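Local coordinates for protein polyhedrin (Operophtera brumata cypovirus 19, PDB 5A99) that forms the crystal lattice of polyhedra, the insect-virus occlusion bodies that probably shelter embedded virus particles outside the host, at residues A[135-139]-A[140-144]; A[226-230]-A[231-235]; A[239-242]-A[243-247]. One frame throughout, in Å; residues are numbered along the deposited sequence.

All three contacts are local and lie in series along the chain; none crosses or encloses another. Interaction 1 comes first. It folds back the loop after strand 125-129, ahead of strand 157-161, where a second subunit packs on it. Interaction 2 lies within helix 225-236, and interaction 3 closes a tight turn in the tail that follows. Centres of interactions 2 and 3 are about 11 Å apart, and the two touch: the ring of Y240 stacks on W233, and V229 packs on Y240 and T242. So the tail is tied to the helix. Interaction 1 is on the opposite side of the chain's centre, about 25 Å from interaction 2 between nearest atoms.

Interaction 1. Residues A[135-139]-A[140-144]; sequences SSSSF and AMEAV
F139 and E142 meet twice, through the backbone and through their side chains. The carbonyl O of F139 takes the N of A143 at 2.9 Å. The N of E142 adds a weak bond to the same oxygen at 3.2 Å. One backbone oxygen thus gathers the bend at 140-143.

The E142 side chain runs out extended. With CG opposite the backbone N (chi1 -179°), it lies past S137 and ends at the ring of F139. There OE1 sits at the ring edge, in its plane, 3.7 Å from CD2. Carboxylate and ring planes are 56° apart, and the oxygen meets the edge and not the face. S137 OG donates to OE1 in an unusually short bond of 2.5 Å. The same hydroxyl accepts the N of F139 at 2.8 Å, which makes an ST turn. OE1 also takes a water that is held by the N of S138. R18 of the second subunit forms a salt bridge with OE2 and, together with these donors, probably favours the charged carboxylate.

V144 closes the other end. Its N reaches the O of S135 at 3.0 Å. A water donates to the O of S136 and, at longer range, to the O of E142.

The loop lies between strands 125-129 and 157-161. S135 OG bonds to N129 at the end of the first strand and to Y32 of the second subunit. That subunit also covers A140 and M141, with Y238 on the one and M166 of its strand 164-173 on the other.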
loop_
_atom_site.group_PDB
_atom_site.type_symbol
_atom_site.label_atom_id
_atom_site.label_comp_id
_atom_site.label_asym_id
_atom_site.label_seq_id
_atom_site.Cartn_x
_atom_site.Cartn_y
_atom_site.Cartn_z
ATOM N N SER A 135 2.192 1.108 19.664
ATOM C CA SER A 135 3.414 1.881 19.650
ATOM C C SER A 135 3.764 2.373 21.037
ATOM O O SER A 135 2.977 3.061 21.700
ATOM C CB SER A 135 3.301 3.044 18.665
ATOM O OG SER A 135 3.108 2.569 17.346
ATOM N N SER A 136 4.955 1.980 21.471
ATOM C CA SER A 136 5.520 2.401 22.746
ATOM C C SER A 136 4.594 2.131 23.932
ATOM O O SER A 136 4.645 2.843 24.929
ATOM C CB SER A 136 5.888 3.889 22.698
ATOM O OG SER A 136 6.520 4.309 23.904
ATOM N N SER A 137 3.770 1.092 23.831
ATOM C CA SER A 137 2.807 0.769 24.886
ATOM C C SER A 137 2.219 -0.619 24.676
ATOM O O SER A 137 2.323 -1.193 23.587
ATOM C CB SER A 137 1.673 1.806 24.905
ATOM O OG SER A 137 0.739 1.550 25.945
ATOM N N SER A 138 1.608 -1.150 25.729
ATOM C CA SER A 138 0.729 -2.306 25.601
ATOM C C SER A 138 -0.729 -1.861 25.389
ATOM O O SER A 138 -1.598 -2.689 25.127
ATOM C CB SER A 138 0.817 -3.185 26.848
ATOM O OG SER A 138 2.155 -3.603 27.073
ATOM N N PHE A 139 -0.979 -0.554 25.475
ATOM C CA PHE A 139 -2.348 -0.025 25.484
ATOM C C PHE A 139 -2.642 1.020 24.405
ATOM O O PHE A 139 -1.853 1.941 24.172
ATOM C CB PHE A 139 -2.653 0.567 26.865
ATOM C CG PHE A 139 -2.467 -0.417 27.996
ATOM C CD1 PHE A 139 -3.362 -1.463 28.177
ATOM C CD2 PHE A 139 -1.396 -0.295 28.879
ATOM C CE1 PHE A 139 -3.187 -2.381 29.222
ATOM C CE2 PHE A 139 -1.225 -1.213 29.934
ATOM C CZ PHE A 139 -2.116 -2.245 30.092
ATOM N N ALA A 140 -3.817 0.882 23.789
ATOM C CA ALA A 140 -4.259 1.759 22.713
ATOM C C ALA A 140 -4.217 3.253 23.055
ATOM O O ALA A 140 -3.712 4.053 22.267
ATOM C CB ALA A 140 -5.654 1.366 22.265
ATOM N N MET A 141 -4.741 3.637 24.212
ATOM C CA MET A 141 -4.845 5.062 24.548
ATOM C C MET A 141 -3.523 5.625 25.066
ATOM O O MET A 141 -3.278 6.838 24.988
ATOM C CB MET A 141 -5.924 5.288 25.596
ATOM C CG MET A 141 -7.312 4.978 25.120
ATOM S SD MET A 141 -8.546 5.353 26.378
ATOM C CE MET A 141 -9.914 4.401 25.695
ATOM N N GLU A 142 -2.682 4.737 25.593
ATOM C CA GLU A 142 -1.380 5.141 26.130
ATOM C C GLU A 142 -0.359 5.270 25.009
ATOM O O GLU A 142 0.618 6.015 25.131
ATOM C CB GLU A 142 -0.878 4.133 27.170
ATOM C CG GLU A 142 0.464 4.518 27.782
ATOM C CD GLU A 142 1.040 3.452 28.698
ATOM O OE1 GLU A 142 1.194 2.294 28.247
ATOM O OE2 GLU A 142 1.360 3.783 29.866
ATOM N N ALA A 143 -0.620 4.549 23.916
ATOM C CA ALA A 143 0.261 4.483 22.755
ATOM C C ALA A 143 0.731 5.862 22.301
ATOM O O ALA A 143 -0.033 6.826 22.297
ATOM C CB ALA A 143 -0.449 3.766 21.613
ATOM N N VAL A 144 1.996 5.940 21.912
ATOM C CA VAL A 144 2.595 7.196 21.493
ATOM C C VAL A 144 3.408 7.015 20.223
ATOM O O VAL A 144 4.161 6.047 20.081
ATOM C CB VAL A 144 3.464 7.800 22.612
ATOM C CG1 VAL A 144 4.382 8.890 22.066
ATOM C CG2 VAL A 144 2.575 8.348 23.699
HETATM O O HOH W 1 3.825 5.246 25.112
HETATM O O HOH W 2 2.519 0.133 28.433
#

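Interaction 2. Residues A[226-230]-A[231-235]; sequences ETSVA and NYWTR
S228 and W233 are joined across a pi-type turn, a local widening of helix 225-236. The N of W233 donates to the O of S228 at 2.9 Å, five residues back instead of four. The next bond is of the same kind: the N of T234 reaches the O of V229, also five back. Y232 N adds a weak bond to the O of S228. At the start of the widening, the N of N231 still takes the O of T227 at 2.8 Å, four residues back.

The indole of W233 lies with its edge to S228. NE1 makes a weak bond of 3.0 Å to OG, which is in the ring plane. The stronger partner of this hydroxyl is the O of E225, one turn earlier. V229 CG2 packs on W233 CD1 at 4.2 Å. Over the centre of one indole face sits CD2 of Y232, 3.6 Å above the plane.

Further out, Y232 OH bonds to H36 and R50, and I48 of strand 46-53 packs on both aromatic side chains. S93 OG of the third subunit donates a hydrogen bond to the O of N231.

T234 OG1 stands between its backbone N and carbonyl carbon (chi1 58°). From there it donates to the O of V229 at 2.7 Å. A water gives one hydrogen bond to this OG1 and another to the O of A230.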
loop_
_atom_site.group_PDB
_atom_site.type_symbol
_atom_site.label_atom_id
_atom_site.label_comp_id
_atom_site.label_asym_id
_atom_site.label_seq_id
_atom_site.Cartn_x
_atom_site.Cartn_y
_atom_site.Cartn_z
ATOM N N GLU A 226 27.412 -13.300 2.004
ATOM C CA GLU A 226 28.383 -13.173 0.916
ATOM C C GLU A 226 27.691 -13.235 -0.445
ATOM O O GLU A 226 28.052 -12.507 -1.370
ATOM C CB GLU A 226 29.476 -14.238 1.023
ATOM C CG GLU A 226 30.437 -14.288 -0.165
ATOM C CD GLU A 226 31.157 -12.967 -0.444
ATOM O OE1 GLU A 226 31.024 -12.022 0.358
ATOM O OE2 GLU A 226 31.864 -12.877 -1.476
ATOM N N THR A 227 26.673 -14.079 -0.566
ATOM C CA THR A 227 25.970 -14.183 -1.837
ATOM C C THR A 227 25.361 -12.828 -2.180
ATOM O O THR A 227 25.485 -12.365 -3.308
ATOM C CB THR A 227 24.884 -15.284 -1.834
ATOM O OG1 THR A 227 25.456 -16.528 -1.406
ATOM C CG2 THR A 227 24.304 -15.465 -3.220
ATOM N N SER A 228 24.726 -12.191 -1.196
ATOM C CA SER A 228 24.141 -10.864 -1.387
ATOM C C SER A 228 25.210 -9.816 -1.714
ATOM O O SER A 228 24.988 -8.953 -2.558
ATOM C CB SER A 228 23.312 -10.424 -0.166
ATOM O OG SER A 228 24.123 -10.098 0.945
ATOM N N VAL A 229 26.369 -9.906 -1.061
ATOM C CA VAL A 229 27.471 -8.982 -1.340
ATOM C C VAL A 229 27.857 -9.123 -2.813
ATOM O O VAL A 229 27.946 -8.135 -3.543
ATOM C CB VAL A 229 28.691 -9.223 -0.397
ATOM C CG1 VAL A 229 29.944 -8.532 -0.908
ATOM C CG2 VAL A 229 28.373 -8.768 1.025
ATOM N N ALA A 230 28.045 -10.363 -3.246
ATOM C CA ALA A 230 28.430 -10.656 -4.619
ATOM C C ALA A 230 27.375 -10.298 -5.665
ATOM O O ALA A 230 27.700 -9.757 -6.726
ATOM C CB ALA A 230 28.800 -12.113 -4.744
ATOM N N ASN A 231 26.118 -10.600 -5.378
ATOM C CA ASN A 231 25.089 -10.552 -6.409
ATOM C C ASN A 231 24.130 -9.372 -6.300
ATOM O O ASN A 231 23.265 -9.195 -7.155
ATOM C CB ASN A 231 24.296 -11.857 -6.383
ATOM C CG ASN A 231 25.124 -13.051 -6.820
ATOM O OD1 ASN A 231 26.303 -12.922 -7.177
ATOM N ND2 ASN A 231 24.525 -14.221 -6.765
ATOM N N TYR A 232 24.296 -8.562 -5.266
ATOM C CA TYR A 232 23.356 -7.482 -4.999
ATOM C C TYR A 232 24.061 -6.192 -4.596
ATOM O O TYR A 232 24.043 -5.209 -5.329
ATOM C CB TYR A 232 22.377 -7.916 -3.908
ATOM C CG TYR A 232 21.282 -6.923 -3.644
ATOM C CD1 TYR A 232 20.097 -6.950 -4.374
ATOM C CD2 TYR A 232 21.434 -5.947 -2.669
ATOM C CE1 TYR A 232 19.091 -6.030 -4.132
ATOM C CE2 TYR A 232 20.429 -5.027 -2.411
ATOM C CZ TYR A 232 19.267 -5.056 -3.150
ATOM O OH TYR A 232 18.273 -4.114 -2.882
ATOM N N TRP A 233 24.689 -6.193 -3.431
ATOM C CA TRP A 233 25.223 -4.953 -2.878
ATOM C C TRP A 233 26.257 -4.314 -3.805
ATOM O O TRP A 233 26.084 -3.176 -4.234
ATOM C CB TRP A 233 25.795 -5.201 -1.484
ATOM C CG TRP A 233 24.761 -5.739 -0.539
ATOM C CD1 TRP A 233 24.676 -7.008 -0.066
ATOM C CD2 TRP A 233 23.660 -5.021 0.037
ATOM N NE1 TRP A 233 23.604 -7.132 0.778
ATOM C CE2 TRP A 233 22.958 -5.923 0.856
ATOM C CE3 TRP A 233 23.201 -3.704 -0.059
ATOM C CZ2 TRP A 233 21.814 -5.560 1.563
ATOM C CZ3 TRP A 233 22.063 -3.341 0.648
ATOM C CH2 TRP A 233 21.385 -4.263 1.449
ATOM N N THR A 234 27.320 -5.048 -4.124
ATOM C CA THR A 234 28.357 -4.522 -5.002
ATOM C C THR A 234 27.817 -4.292 -6.419
ATOM O O THR A 234 28.095 -3.272 -7.039
ATOM C CB THR A 234 29.592 -5.440 -5.032
ATOM O OG1 THR A 234 29.217 -6.757 -5.459
ATOM C CG2 THR A 234 30.213 -5.516 -3.659
ATOM N N ARG A 235 27.001 -5.218 -6.892
ATOM C CA ARG A 235 26.436 -5.156 -8.239
ATOM C C ARG A 235 25.621 -3.893 -8.507
ATOM O O ARG A 235 25.735 -3.285 -9.578
ATOM C CB ARG A 235 25.560 -6.386 -8.466
ATOM C CG ARG A 235 24.534 -6.238 -9.584
ATOM C CD ARG A 235 23.864 -7.574 -9.885
ATOM N NE ARG A 235 24.864 -8.543 -10.316
ATOM C CZ ARG A 235 25.358 -8.580 -11.542
ATOM N NH1 ARG A 235 24.920 -7.715 -12.443
ATOM N NH2 ARG A 235 26.279 -9.478 -11.864
HETATM O O HOH W 3 29.972 -8.582 -7.649
#

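Interaction 3. Residues A[239-242]-A[243-247]; sequences LYRT and KCDIA
T242 and I246 face each other across a tight turn, and the T242 side chain spans it. Its CB lies 4.0 Å from the O of I246. From CB the two branches part. The methyl CG2 passes 3.6 Å from that same O, and it also touches V229 of helix 225-236. A chi1 of 70° swings the hydroxyl OG1 over the backbone and across the bend, where it accepts the N of I246 at 2.9 Å. The bond is fairly straight. CB of I246 also comes near OG1.

The backbone bonds set the motif. The N of T242 donates to the O of I246 at 3.0 Å. The O of T242 takes the N of D245. T242 to D245 form a type I turn, and D245 has a positive phi of 74°. With D245 and I246 both set against T242, this is a small hairpin with a G1-type beta bulge. R241 and A247 make the single beta bridge beyond it. CA of R241 also makes a CH...O contact to the O of I246.

The R241 side chain runs alongside D245, and both head in one direction. The R241 chain bends at chi3, and NH1 comes 3.3 Å from OD2 of D245 in a salt bridge. The guanidinium and carboxylate planes are close to parallel, 22° apart. Each group has a further partner at the edge of the six-stranded sheet. NH2 of R241 donates to the O of P158 in strand 157-161, and OD1 of D245 forms a salt bridge with R157. On the helix side, E225 accepts from the N of K243 and is hydrogen-bonded to Y240 OH.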
loop_
_atom_site.group_PDB
_atom_site.type_symbol
_atom_site.label_atom_id
_atom_site.label_comp_id
_atom_site.label_asym_id
_atom_site.label_seq_id
_atom_site.Cartn_x
_atom_site.Cartn_y
_atom_site.Cartn_z
ATOM N N LEU A 239 25.551 0.579 -0.814
ATOM C CA LEU A 239 26.557 0.498 0.240
ATOM C C LEU A 239 26.061 -0.434 1.346
ATOM O O LEU A 239 24.875 -0.462 1.658
ATOM C CB LEU A 239 26.883 1.900 0.772
ATOM C CG LEU A 239 27.444 2.859 -0.284
ATOM C CD1 LEU A 239 27.772 4.225 0.307
ATOM C CD2 LEU A 239 28.681 2.261 -0.949
ATOM N N TYR A 240 26.970 -1.222 1.909
ATOM C CA TYR A 240 26.588 -2.300 2.810
ATOM C C TYR A 240 27.721 -2.675 3.756
ATOM O O TYR A 240 28.907 -2.606 3.403
ATOM C CB TYR A 240 26.149 -3.538 1.999
ATOM C CG TYR A 240 25.726 -4.716 2.845
ATOM C CD1 TYR A 240 24.485 -4.744 3.450
ATOM C CD2 TYR A 240 26.570 -5.805 3.027
ATOM C CE1 TYR A 240 24.093 -5.808 4.232
ATOM C CE2 TYR A 240 26.186 -6.882 3.800
ATOM C CZ TYR A 240 24.943 -6.874 4.406
ATOM O OH TYR A 240 24.537 -7.932 5.171
ATOM N N ARG A 241 27.337 -3.085 4.957
ATOM C CA ARG A 241 28.278 -3.458 5.999
ATOM C C ARG A 241 28.072 -4.934 6.353
ATOM O O ARG A 241 26.974 -5.332 6.739
ATOM C CB ARG A 241 28.022 -2.580 7.221
ATOM C CG ARG A 241 29.222 -2.282 8.074
ATOM C CD ARG A 241 28.860 -1.246 9.152
ATOM N NE ARG A 241 29.228 0.112 8.749
ATOM C CZ ARG A 241 30.481 0.466 8.508
ATOM N NH1 ARG A 241 31.441 -0.436 8.639
ATOM N NH2 ARG A 241 30.778 1.699 8.148
ATOM N N THR A 242 29.133 -5.732 6.224
ATOM C CA THR A 242 29.072 -7.173 6.495
ATOM C C THR A 242 29.143 -7.520 7.989
ATOM O O THR A 242 29.368 -6.654 8.835
ATOM C CB THR A 242 30.208 -7.929 5.760
ATOM O OG1 THR A 242 31.463 -7.613 6.364
ATOM C CG2 THR A 242 30.233 -7.581 4.266
ATOM N N LYS A 243 28.933 -8.795 8.311
ATOM C CA LYS A 243 28.982 -9.262 9.698
ATOM C C LYS A 243 30.326 -8.943 10.340
ATOM O O LYS A 243 30.397 -8.596 11.524
ATOM C CB LYS A 243 28.740 -10.770 9.779
ATOM C CG LYS A 243 28.808 -11.302 11.204
ATOM C CD LYS A 243 28.951 -12.822 11.261
ATOM C CE LYS A 243 29.186 -13.282 12.700
ATOM N NZ LYS A 243 29.137 -14.772 12.850
ATOM N N CYS A 244 31.388 -9.060 9.548
ATOM C CA CYS A 244 32.747 -8.832 10.028
ATOM C C CYS A 244 33.104 -7.359 9.929
ATOM O O CYS A 244 34.235 -6.960 10.185
ATOM C CB CYS A 244 33.734 -9.664 9.213
ATOM S SG CYS A 244 33.520 -11.437 9.415
ATOM N N ASP A 245 32.119 -6.565 9.528
ATOM C CA ASP A 245 32.239 -5.118 9.470
ATOM C C ASP A 245 33.095 -4.605 8.313
ATOM O O ASP A 245 33.895 -3.691 8.476
ATOM C CB ASP A 245 32.764 -4.567 10.787
ATOM C CG ASP A 245 32.220 -3.185 11.074
ATOM O OD1 ASP A 245 31.001 -3.087 11.325
ATOM O OD2 ASP A 245 32.983 -2.201 11.021
ATOM N N ILE A 246 32.912 -5.178 7.137
ATOM C CA ILE A 246 33.589 -4.669 5.959
ATOM C C ILE A 246 32.592 -3.829 5.183
ATOM O O ILE A 246 31.431 -4.220 5.004
ATOM C CB ILE A 246 34.150 -5.801 5.084
ATOM C CG1 ILE A 246 35.160 -6.620 5.885
ATOM C CG2 ILE A 246 34.790 -5.231 3.822
ATOM C CD1 ILE A 246 35.862 -7.687 5.085
ATOM N N ALA A 247 33.055 -2.661 4.751
ATOM C CA ALA A 247 32.246 -1.743 3.973
ATOM C C ALA A 247 32.382 -2.079 2.498
ATOM O O ALA A 247 33.433 -1.850 1.892
ATOM C CB ALA A 247 32.663 -0.311 4.242
#